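Local coordinates for putative exported protein (Bordetella pertussis Tohama I, PDB 2PFZ) that binds pyroglutamic acid and probably serves as the extracytoplasmic solute receptor of a tripartite ATP-independent periplasmic (TRAP) transporter, at residues A[1-11]-A[33-42]; A[175-183]-A[195-204]. All coordinates share one frame; numbering follows the deposited sequence.

Interaction 1. Residues A[1-11]-A[33-42]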
loop_
_atom_site.group_PDB
_atom_site.type_symbol
_atom_site.label_atom_id
_atom_site.label_comp_id
_atom_site.label_asym_id
_atom_site.label_seq_id
_atom_site.Cartn_x
_atom_site.Cartn_y
_atom_site.Cartn_z
ATOM N N THR A 1 17.835 -23.139 -5.899
ATOM C CA THR A 1 17.497 -22.349 -4.690
ATOM C C THR A 1 15.992 -22.124 -4.555
ATOM O O THR A 1 15.309 -21.776 -5.521
ATOM C CB THR A 1 18.257 -21.016 -4.687
ATOM O OG1 THR A 1 19.665 -21.300 -4.636
ATOM C CG2 THR A 1 17.856 -20.148 -3.487
ATOM N N LYS A 2 15.499 -22.324 -3.334
ATOM C CA LYS A 2 14.092 -22.190 -3.032
ATOM C C LYS A 2 13.907 -21.070 -2.006
ATOM O O LYS A 2 14.560 -21.060 -0.962
ATOM C CB LYS A 2 13.577 -23.540 -2.507
ATOM C CG LYS A 2 12.098 -23.682 -2.420
ATOM C CD LYS A 2 11.640 -24.943 -3.149
ATOM C CE LYS A 2 10.326 -25.440 -2.604
ATOM N NZ LYS A 2 10.088 -26.849 -3.014
ATOM N N TRP A 3 13.029 -20.116 -2.322
ATOM C CA TRP A 3 12.735 -19.007 -1.404
ATOM C C TRP A 3 11.258 -19.010 -1.071
ATOM O O TRP A 3 10.439 -19.483 -1.864
ATOM C CB TRP A 3 13.084 -17.654 -2.030
ATOM C CG TRP A 3 14.517 -17.247 -2.019
ATOM C CD1 TRP A 3 15.601 -18.014 -1.655
ATOM C CD2 TRP A 3 15.050 -15.997 -2.476
ATOM N NE1 TRP A 3 16.766 -17.295 -1.843
ATOM C CE2 TRP A 3 16.452 -16.060 -2.345
ATOM C CE3 TRP A 3 14.471 -14.819 -2.987
ATOM C CZ2 TRP A 3 17.291 -14.981 -2.678
ATOM C CZ3 TRP A 3 15.305 -13.758 -3.325
ATOM C CH2 TRP A 3 16.699 -13.850 -3.177
ATOM N N ASP A 4 10.913 -18.465 0.092
ATOM C CA ASP A 4 9.505 -18.235 0.461
ATOM C C ASP A 4 9.209 -16.761 0.485
ATOM O O ASP A 4 10.040 -15.966 0.929
ATOM C CB ASP A 4 9.207 -18.797 1.843
ATOM C CG ASP A 4 9.234 -20.304 1.865
ATOM O OD1 ASP A 4 8.403 -20.968 1.175
ATOM O OD2 ASP A 4 10.095 -20.813 2.606
ATOM N N LEU A 5 8.003 -16.402 0.040
ATOM C CA LEU A 5 7.631 -14.995 -0.097
ATOM C C LEU A 5 6.236 -14.803 0.480
ATOM O O LEU A 5 5.249 -15.154 -0.161
ATOM C CB LEU A 5 7.654 -14.586 -1.582
ATOM C CG LEU A 5 7.597 -13.069 -1.907
ATOM C CD1 LEU A 5 7.971 -12.794 -3.382
ATOM C CD2 LEU A 5 6.271 -12.388 -1.535
ATOM N N PRO A 6 6.139 -14.296 1.714
ATOM C CA PRO A 6 4.821 -13.999 2.247
ATOM C C PRO A 6 4.196 -12.717 1.692
ATOM O O PRO A 6 4.878 -11.705 1.494
ATOM C CB PRO A 6 5.083 -13.861 3.749
ATOM C CG PRO A 6 6.429 -13.312 3.822
ATOM C CD PRO A 6 7.183 -14.027 2.710
ATOM N N THR A 7 2.902 -12.797 1.408
ATOM C CA THR A 7 2.105 -11.608 1.168
ATOM C C THR A 7 0.870 -11.643 2.060
ATOM O O THR A 7 0.361 -12.732 2.422
ATOM C CB THR A 7 1.734 -11.469 -0.339
ATOM O OG1 THR A 7 0.755 -10.440 -0.503
ATOM C CG2 THR A 7 1.134 -12.755 -0.923
ATOM N N ALA A 8 0.392 -10.452 2.412
ATOM C CA ALA A 8 -0.751 -10.308 3.288
ATOM C C ALA A 8 -2.120 -10.358 2.578
ATOM O O ALA A 8 -3.155 -10.371 3.246
ATOM C CB ALA A 8 -0.586 -9.028 4.129
ATOM N N TYR A 9 -2.117 -10.451 1.240
ATOM C CA TYR A 9 -3.325 -10.280 0.416
ATOM C C TYR A 9 -3.675 -11.558 -0.337
ATOM O O TYR A 9 -2.795 -12.429 -0.506
ATOM C CB TYR A 9 -3.117 -9.079 -0.535
ATOM C CG TYR A 9 -2.626 -7.908 0.257
ATOM C CD1 TYR A 9 -3.491 -7.223 1.102
ATOM C CD2 TYR A 9 -1.286 -7.525 0.232
ATOM C CE1 TYR A 9 -3.055 -6.185 1.873
ATOM C CE2 TYR A 9 -0.840 -6.496 0.996
ATOM C CZ TYR A 9 -1.735 -5.810 1.818
ATOM O OH TYR A 9 -1.298 -4.783 2.610
ATOM N N PRO A 10 -4.959 -11.699 -0.746
ATOM C CA PRO A 10 -5.452 -12.940 -1.315
ATOM C C PRO A 10 -5.045 -13.122 -2.784
ATOM O O PRO A 10 -4.593 -12.176 -3.444
ATOM C CB PRO A 10 -6.976 -12.790 -1.174
ATOM C CG PRO A 10 -7.199 -11.381 -1.389
ATOM C CD PRO A 10 -6.040 -10.687 -0.693
ATOM N N ALA A 11 -5.200 -14.338 -3.290
ATOM C CA ALA A 11 -4.809 -14.634 -4.654
ATOM C C ALA A 11 -5.476 -13.713 -5.687
ATOM O O ALA A 11 -4.857 -13.377 -6.695
ATOM C CB ALA A 11 -5.094 -16.115 -4.989
ATOM N N LYS A 33 16.767 -21.912 -11.602
ATOM C CA LYS A 33 17.698 -21.931 -10.482
ATOM C C LYS A 33 17.153 -21.185 -9.245
ATOM O O LYS A 33 17.659 -21.353 -8.141
ATOM C CB LYS A 33 19.061 -21.396 -10.914
ATOM C CG LYS A 33 20.228 -21.810 -10.013
ATOM C CD LYS A 33 20.531 -23.339 -10.043
ATOM C CE LYS A 33 21.561 -23.747 -8.949
ATOM N NZ LYS A 33 20.992 -24.295 -7.671
ATOM N N LEU A 34 16.120 -20.368 -9.429
ATOM C CA LEU A 34 15.465 -19.743 -8.281
ATOM C C LEU A 34 13.959 -19.958 -8.332
ATOM O O LEU A 34 13.276 -19.429 -9.217
ATOM C CB LEU A 34 15.814 -18.258 -8.186
ATOM C CG LEU A 34 15.242 -17.455 -7.003
ATOM C CD1 LEU A 34 15.527 -18.157 -5.672
ATOM C CD2 LEU A 34 15.763 -16.009 -7.003
ATOM N N LYS A 35 13.453 -20.726 -7.367
ATOM C CA LYS A 35 12.021 -21.009 -7.298
ATOM C C LYS A 35 11.436 -20.349 -6.076
ATOM O O LYS A 35 11.859 -20.626 -4.965
ATOM C CB LYS A 35 11.729 -22.505 -7.290
ATOM C CG LYS A 35 12.279 -23.224 -8.541
ATOM C CD LYS A 35 11.286 -24.217 -9.083
ATOM C CE LYS A 35 11.929 -25.151 -10.107
ATOM N NZ LYS A 35 12.167 -24.493 -11.418
ATOM N N ILE A 36 10.467 -19.469 -6.294
ATOM C CA ILE A 36 9.865 -18.738 -5.180
ATOM C C ILE A 36 8.447 -19.238 -4.933
ATOM O O ILE A 36 7.620 -19.301 -5.851
ATOM C CB ILE A 36 9.896 -17.205 -5.383
ATOM C CG1 ILE A 36 11.329 -16.711 -5.543
ATOM C CG2 ILE A 36 9.201 -16.473 -4.196
ATOM C CD1 ILE A 36 11.432 -15.298 -6.142
ATOM N N THR A 37 8.200 -19.625 -3.695
ATOM C CA THR A 37 6.900 -20.041 -3.262
ATOM C C THR A 37 6.228 -18.873 -2.572
ATOM O O THR A 37 6.783 -18.292 -1.624
ATOM C CB THR A 37 7.013 -21.222 -2.288
ATOM O OG1 THR A 37 7.634 -22.312 -2.962
ATOM C CG2 THR A 37 5.644 -21.672 -1.822
ATOM N N LEU A 38 5.037 -18.539 -3.067
ATOM C CA LEU A 38 4.226 -17.470 -2.500
ATOM C C LEU A 38 3.327 -18.010 -1.413
ATOM O O LEU A 38 2.692 -19.057 -1.586
ATOM C CB LEU A 38 3.325 -16.872 -3.576
ATOM C CG LEU A 38 3.922 -15.982 -4.660
ATOM C CD1 LEU A 38 2.765 -15.590 -5.568
ATOM C CD2 LEU A 38 4.567 -14.743 -4.049
ATOM N N HIS A 39 3.257 -17.278 -0.304
ATOM C CA HIS A 39 2.367 -17.629 0.790
ATOM C C HIS A 39 1.365 -16.523 0.942
ATOM O O HIS A 39 1.668 -15.486 1.526
ATOM C CB HIS A 39 3.168 -17.803 2.063
ATOM C CG HIS A 39 4.039 -19.010 2.022
ATOM N ND1 HIS A 39 5.320 -18.991 1.511
ATOM C CD2 HIS A 39 3.784 -20.293 2.357
ATOM C CE1 HIS A 39 5.831 -20.209 1.567
ATOM N NE2 HIS A 39 4.918 -21.016 2.076
ATOM N N ASN A 40 0.187 -16.719 0.372
ATOM C CA ASN A 40 -0.738 -15.587 0.271
ATOM C C ASN A 40 -1.739 -15.481 1.396
ATOM O O ASN A 40 -1.796 -16.332 2.275
ATOM C CB ASN A 40 -1.394 -15.489 -1.116
ATOM C CG ASN A 40 -2.479 -16.501 -1.331
ATOM O OD1 ASN A 40 -3.274 -16.787 -0.423
ATOM N ND2 ASN A 40 -2.545 -17.044 -2.557
ATOM N N ASN A 41 -2.499 -14.390 1.371
ATOM C CA ASN A 41 -3.517 -14.114 2.362
ATOM C C ASN A 41 -3.027 -14.186 3.812
ATOM O O ASN A 41 -3.772 -14.653 4.677
ATOM C CB ASN A 41 -4.723 -15.026 2.155
ATOM C CG ASN A 41 -6.017 -14.438 2.732
ATOM O OD1 ASN A 41 -6.261 -13.232 2.646
ATOM N ND2 ASN A 41 -6.865 -15.305 3.304
ATOM N N ALA A 42 -1.790 -13.729 4.070
ATOM C CA ALA A 42 -1.210 -13.716 5.423
ATOM C C ALA A 42 -1.115 -15.101 6.076
ATOM O O ALA A 42 -1.068 -15.217 7.317
ATOM C CB ALA A 42 -1.984 -12.748 6.347
HETATM O O HOH W 1 -5.784 -16.576 -1.420
#
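Leu34 lays its CD1 methyl over one face of the Trp3 indole, 3.8 Å from the centroid of the five-membered ring and only 6° off its normal, a CH-pi contact just before the start of strand 35-39. The same methyl also meets CG2 of Thr1. It gets there because Leu34 carries its CG opposite the backbone N (chi1 -178°).

Trp3, Leu5, Ile36 and Leu38 share one face of the two-stranded sheet formed by 2-6 and 35-39. Leu5 CB sits against Ile36 CG2 at 3.6 Å, and the side chains of Leu5 and Leu38 run side by side, their CD2 methyls 3.8 Å apart. Helix 14-30 touches this apolar layer through Leu34 and Leu38, and strand 61-65 through Trp3 and Leu5. Lys2, Asp4, Pro6, Lys35, Thr37 and His39 start out on the other face, but the Lys35 chain bends away from the partner strand to a salt bridge with Asp27 of helix 14-30.

Between the strands the main-chain bonds alternate, from Lys35 N to Thr1 O (2.8 Å) through to Thr7 N and His39 O. Beyond them Ala42 N meets Thr7 O on a lone pair in the carbonyl plane, whereas Asn41 N reaches Tyr9 O at 2.7 Å from 61° out of that plane. A water joins Ala11 N to Asn40 OD1.

This is the strand pair of a beta-alpha-beta unit. The side chain of Tyr9, in the loop after strand 2-6, comes within about 4 Å of the bound pyroglutamic acid. Main-chain bonds fix the register, apolar side chains join one face to the core, and the other face is mostly polar, with buried Pro6 the exception.

Interaction 2. Residues A[175-183]-A[195-204]. With PCA (pyroglutamic acid), chain B.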
loop_
_atom_site.group_PDB
_atom_site.type_symbol
_atom_site.label_atom_id
_atom_site.label_comp_id
_atom_site.label_asym_id
_atom_site.label_seq_id
_atom_site.Cartn_x
_atom_site.Cartn_y
_atom_site.Cartn_z
ATOM N N VAL A 175 -18.028 -4.295 13.774
ATOM C CA VAL A 175 -17.023 -3.589 14.565
ATOM C C VAL A 175 -16.650 -2.253 13.919
ATOM O O VAL A 175 -16.287 -1.293 14.615
ATOM C CB VAL A 175 -15.751 -4.467 14.779
ATOM C CG1 VAL A 175 -14.704 -3.717 15.567
ATOM C CG2 VAL A 175 -16.118 -5.787 15.496
ATOM N N ILE A 176 -16.728 -2.201 12.586
ATOM C CA ILE A 176 -16.420 -0.991 11.806
ATOM C C ILE A 176 -17.469 -0.774 10.714
ATOM O O ILE A 176 -17.988 -1.740 10.160
ATOM C CB ILE A 176 -14.980 -1.051 11.177
ATOM C CG1 ILE A 176 -14.843 -2.179 10.129
ATOM C CG2 ILE A 176 -13.921 -1.146 12.262
ATOM C CD1 ILE A 176 -15.103 -1.717 8.652
ATOM N N ASP A 177 -17.765 0.492 10.410
ATOM C CA ASP A 177 -18.836 0.868 9.466
ATOM C C ASP A 177 -18.321 1.675 8.266
ATOM O O ASP A 177 -19.099 2.067 7.368
ATOM C CB ASP A 177 -19.940 1.684 10.188
ATOM C CG ASP A 177 -19.406 2.956 10.884
ATOM O OD1 ASP A 177 -18.317 3.454 10.540
ATOM O OD2 ASP A 177 -20.088 3.501 11.791
ATOM N N SER A 178 -17.018 1.958 8.290
ATOM C CA SER A 178 -16.383 2.882 7.358
ATOM C C SER A 178 -14.876 2.625 7.362
ATOM O O SER A 178 -14.341 2.078 8.322
ATOM C CB SER A 178 -16.634 4.334 7.785
ATOM O OG SER A 178 -16.015 4.614 9.042
ATOM N N TYR A 179 -14.225 3.028 6.275
ATOM C CA TYR A 179 -12.778 3.039 6.144
ATOM C C TYR A 179 -12.280 3.718 4.861
ATOM O O TYR A 179 -13.029 3.907 3.916
ATOM C CB TYR A 179 -12.186 1.630 6.266
ATOM C CG TYR A 179 -12.472 0.654 5.161
ATOM C CD1 TYR A 179 -13.684 -0.041 5.115
ATOM C CD2 TYR A 179 -11.501 0.354 4.189
ATOM C CE1 TYR A 179 -13.940 -0.966 4.109
ATOM C CE2 TYR A 179 -11.763 -0.552 3.173
ATOM C CZ TYR A 179 -12.985 -1.220 3.140
ATOM O OH TYR A 179 -13.255 -2.161 2.152
ATOM N N MET A 180 -10.999 4.071 4.837
ATOM C CA MET A 180 -10.359 4.457 3.576
ATOM C C MET A 180 -9.494 3.334 3.027
ATOM O O MET A 180 -8.806 2.655 3.784
ATOM C CB MET A 180 -9.591 5.759 3.686
ATOM C CG MET A 180 -10.521 6.962 3.888
ATOM S SD MET A 180 -9.666 8.535 3.956
ATOM C CE MET A 180 -9.302 8.796 2.223
ATOM N N SER A 181 -9.645 3.096 1.722
ATOM C CA SER A 181 -8.907 2.067 0.968
ATOM C C SER A 181 -9.224 2.244 -0.523
ATOM O O SER A 181 -9.799 3.261 -0.930
ATOM C CB SER A 181 -9.312 0.656 1.391
ATOM O OG SER A 181 -8.411 -0.311 0.863
ATOM N N SER A 182 -8.850 1.239 -1.322
ATOM C CA SER A 182 -8.998 1.261 -2.764
ATOM C C SER A 182 -10.298 0.547 -3.161
ATOM O O SER A 182 -10.883 -0.170 -2.353
ATOM C CB SER A 182 -7.814 0.556 -3.408
ATOM O OG SER A 182 -7.654 -0.750 -2.862
ATOM N N GLY A 183 -10.755 0.774 -4.392
ATOM C CA GLY A 183 -11.839 -0.020 -4.966
ATOM C C GLY A 183 -11.477 -1.498 -4.978
ATOM O O GLY A 183 -12.353 -2.355 -4.798
ATOM N N ILE A 195 -21.410 -1.886 3.218
ATOM C CA ILE A 195 -21.148 -0.452 3.130
ATOM C C ILE A 195 -21.509 0.013 1.717
ATOM O O ILE A 195 -21.076 -0.585 0.741
ATOM C CB ILE A 195 -19.671 -0.137 3.499
ATOM C CG1 ILE A 195 -19.341 -0.651 4.903
ATOM C CG2 ILE A 195 -19.403 1.341 3.425
ATOM C CD1 ILE A 195 -17.869 -0.560 5.306
ATOM N N LYS A 196 -22.297 1.079 1.621
ATOM C CA LYS A 196 -22.993 1.417 0.375
ATOM C C LYS A 196 -22.438 2.557 -0.480
ATOM O O LYS A 196 -22.940 2.775 -1.582
ATOM C CB LYS A 196 -24.472 1.711 0.663
ATOM C CG LYS A 196 -25.410 0.639 0.191
ATOM C CD LYS A 196 -25.227 -0.632 0.990
ATOM C CE LYS A 196 -25.486 -1.823 0.118
ATOM N NZ LYS A 196 -25.594 -3.039 0.954
ATOM N N LYS A 197 -21.468 3.310 0.040
ATOM C CA LYS A 197 -20.920 4.467 -0.675
ATOM C C LYS A 197 -19.407 4.334 -0.736
ATOM O O LYS A 197 -18.798 3.769 0.176
ATOM C CB LYS A 197 -21.278 5.805 0.016
ATOM C CG LYS A 197 -22.789 6.112 0.150
ATOM C CD LYS A 197 -23.022 7.334 1.034
ATOM C CE LYS A 197 -24.492 7.483 1.510
ATOM N NZ LYS A 197 -25.480 6.990 0.512
ATOM N N PHE A 198 -18.811 4.844 -1.813
ATOM C CA PHE A 198 -17.364 5.054 -1.894
ATOM C C PHE A 198 -17.159 6.453 -2.469
ATOM O O PHE A 198 -17.516 6.710 -3.627
ATOM C CB PHE A 198 -16.727 4.002 -2.810
ATOM C CG PHE A 198 -15.251 4.173 -3.032
ATOM C CD1 PHE A 198 -14.336 3.777 -2.066
ATOM C CD2 PHE A 198 -14.768 4.658 -4.252
ATOM C CE1 PHE A 198 -12.945 3.922 -2.270
ATOM C CE2 PHE A 198 -13.400 4.808 -4.472
ATOM C CZ PHE A 198 -12.483 4.420 -3.496
ATOM N N TYR A 199 -16.639 7.349 -1.643
ATOM C CA TYR A 199 -16.225 8.682 -2.054
ATOM C C TYR A 199 -14.829 8.553 -2.649
ATOM O O TYR A 199 -13.871 8.216 -1.944
ATOM C CB TYR A 199 -16.202 9.608 -0.842
ATOM C CG TYR A 199 -17.594 9.853 -0.316
ATOM C CD1 TYR A 199 -18.354 10.907 -0.803
ATOM C CD2 TYR A 199 -18.165 9.012 0.642
ATOM C CE1 TYR A 199 -19.658 11.115 -0.339
ATOM C CE2 TYR A 199 -19.454 9.224 1.119
ATOM C CZ TYR A 199 -20.188 10.274 0.610
ATOM O OH TYR A 199 -21.462 10.494 1.062
ATOM N N ASP A 200 -14.747 8.817 -3.949
ATOM C CA ASP A 200 -13.522 8.661 -4.740
ATOM C C ASP A 200 -12.585 9.848 -4.498
ATOM O O ASP A 200 -12.273 10.622 -5.422
ATOM C CB ASP A 200 -13.937 8.565 -6.212
ATOM C CG ASP A 200 -12.834 8.037 -7.137
ATOM O OD1 ASP A 200 -11.855 7.405 -6.666
ATOM O OD2 ASP A 200 -12.996 8.211 -8.363
ATOM N N THR A 201 -12.103 9.977 -3.264
ATOM C CA THR A 201 -11.253 11.112 -2.892
ATOM C C THR A 201 -9.856 11.084 -3.513
ATOM O O THR A 201 -9.171 12.126 -3.543
ATOM C CB THR A 201 -11.127 11.262 -1.364
ATOM O OG1 THR A 201 -10.672 10.030 -0.774
ATOM C CG2 THR A 201 -12.501 11.624 -0.776
ATOM N N GLU A 202 -9.416 9.898 -3.955
ATOM C CA GLU A 202 -8.070 9.749 -4.527
ATOM C C GLU A 202 -7.061 10.472 -3.635
ATOM O O GLU A 202 -6.138 11.158 -4.119
ATOM C CB GLU A 202 -8.000 10.270 -5.992
ATOM C CG GLU A 202 -9.092 9.705 -6.907
ATOM C CD GLU A 202 -8.860 10.021 -8.378
ATOM O OE1 GLU A 202 -8.653 11.211 -8.719
ATOM O OE2 GLU A 202 -8.879 9.061 -9.185
ATOM N N ALA A 203 -7.197 10.262 -2.326
ATOM C CA ALA A 203 -6.461 11.044 -1.325
ATOM C C ALA A 203 -4.979 10.744 -1.270
ATOM O O ALA A 203 -4.165 11.639 -0.991
ATOM C CB ALA A 203 -7.123 10.911 0.087
ATOM N N TRP A 204 -4.625 9.490 -1.544
ATOM C CA TRP A 204 -3.215 9.092 -1.624
ATOM C C TRP A 204 -3.170 7.771 -2.367
ATOM O O TRP A 204 -4.218 7.180 -2.637
ATOM C CB TRP A 204 -2.554 9.001 -0.224
ATOM C CG TRP A 204 -3.021 7.904 0.672
ATOM C CD1 TRP A 204 -2.459 6.646 0.811
ATOM C CD2 TRP A 204 -4.113 7.959 1.586
ATOM N NE1 TRP A 204 -3.178 5.903 1.733
ATOM C CE2 TRP A 204 -4.196 6.689 2.229
ATOM C CE3 TRP A 204 -5.059 8.953 1.912
ATOM C CZ2 TRP A 204 -5.174 6.396 3.191
ATOM C CZ3 TRP A 204 -6.042 8.659 2.879
ATOM C CH2 TRP A 204 -6.097 7.380 3.499
HETATM N N PCA B . -5.940 -1.837 0.389
HETATM C CA PCA B . -5.076 -2.261 1.508
HETATM C CB PCA B . -4.002 -1.213 1.799
HETATM C CG PCA B . -4.253 -0.072 0.831
HETATM C CD PCA B . -5.395 -0.561 -0.011
HETATM O OE PCA B . -5.821 0.055 -1.001
HETATM C C PCA B . -5.962 -2.357 2.730
HETATM O O PCA B . -5.614 -2.985 3.738
HETATM O OXT PCA B . -7.064 -1.786 2.705
#
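Met180 is the chief bump of this contact: its terminal methyl CE fits into a hollow walled by Trp204, Ala203 and Thr201. CE lies 3.3 Å from Trp204 CZ3 and 3.7 Å from Ala203 CB, while Thr201 crosses at about a right angle, its OG1 hydrogen-bonded to Gln122 O. A bend at the last torsion (chi3 76°) turns the methyl into this niche, while SD meets the indole obliquely, 4.8 Å from the centroid of its six-membered ring, in a Met-aromatic contact.

At the other end Ile195 supplies the second bump. Its CD1 presses on the backbone of Asp177, 3.6 Å from the carbonyl O, and reaches the edge of the Tyr179 ring at CE1. Between the two, Phe198 directs its ring edge at the main chain, with CE1 3.5 Å from Ser181 O in the plane of the ring.

The strand end so packed bears two ligand contacts: Ser181 OG donates to the OXT of pyroglutamic acid, and Ser182 OG to its OE, at 2.7 Å each. Ser182 also N-caps helix 183-188 through Thr185 N.

Strand 123-126 runs between strands 178-181 and 197-199 in the mixed sheet, strand 140-143 flanks 178-181 on its other edge, and helix 167-172 packs against Ile176, Tyr179 and Ile195.

From the N terminus, the chain runs along strand 2-6, passes through helix 14-30 and returns as strand 35-39, where interaction 1 closes a short beta-alpha-beta loop and joins the strands of the two-stranded parallel sheet. Well over a hundred residues later, strand 178-181 opens interaction 2, which closes a second short loop, through helix 183-188, at 195-204. It packs segments of two strands of the six-stranded mixed sheet that strand 123-126 separates. The loops follow in series, neither nesting nor crossing. The centres of interactions 1 and 2 lie about 29 Å apart, on opposite sides of the chain's centre. Pyroglutamic acid lies between them, bonded also to Arg142 and Thr185.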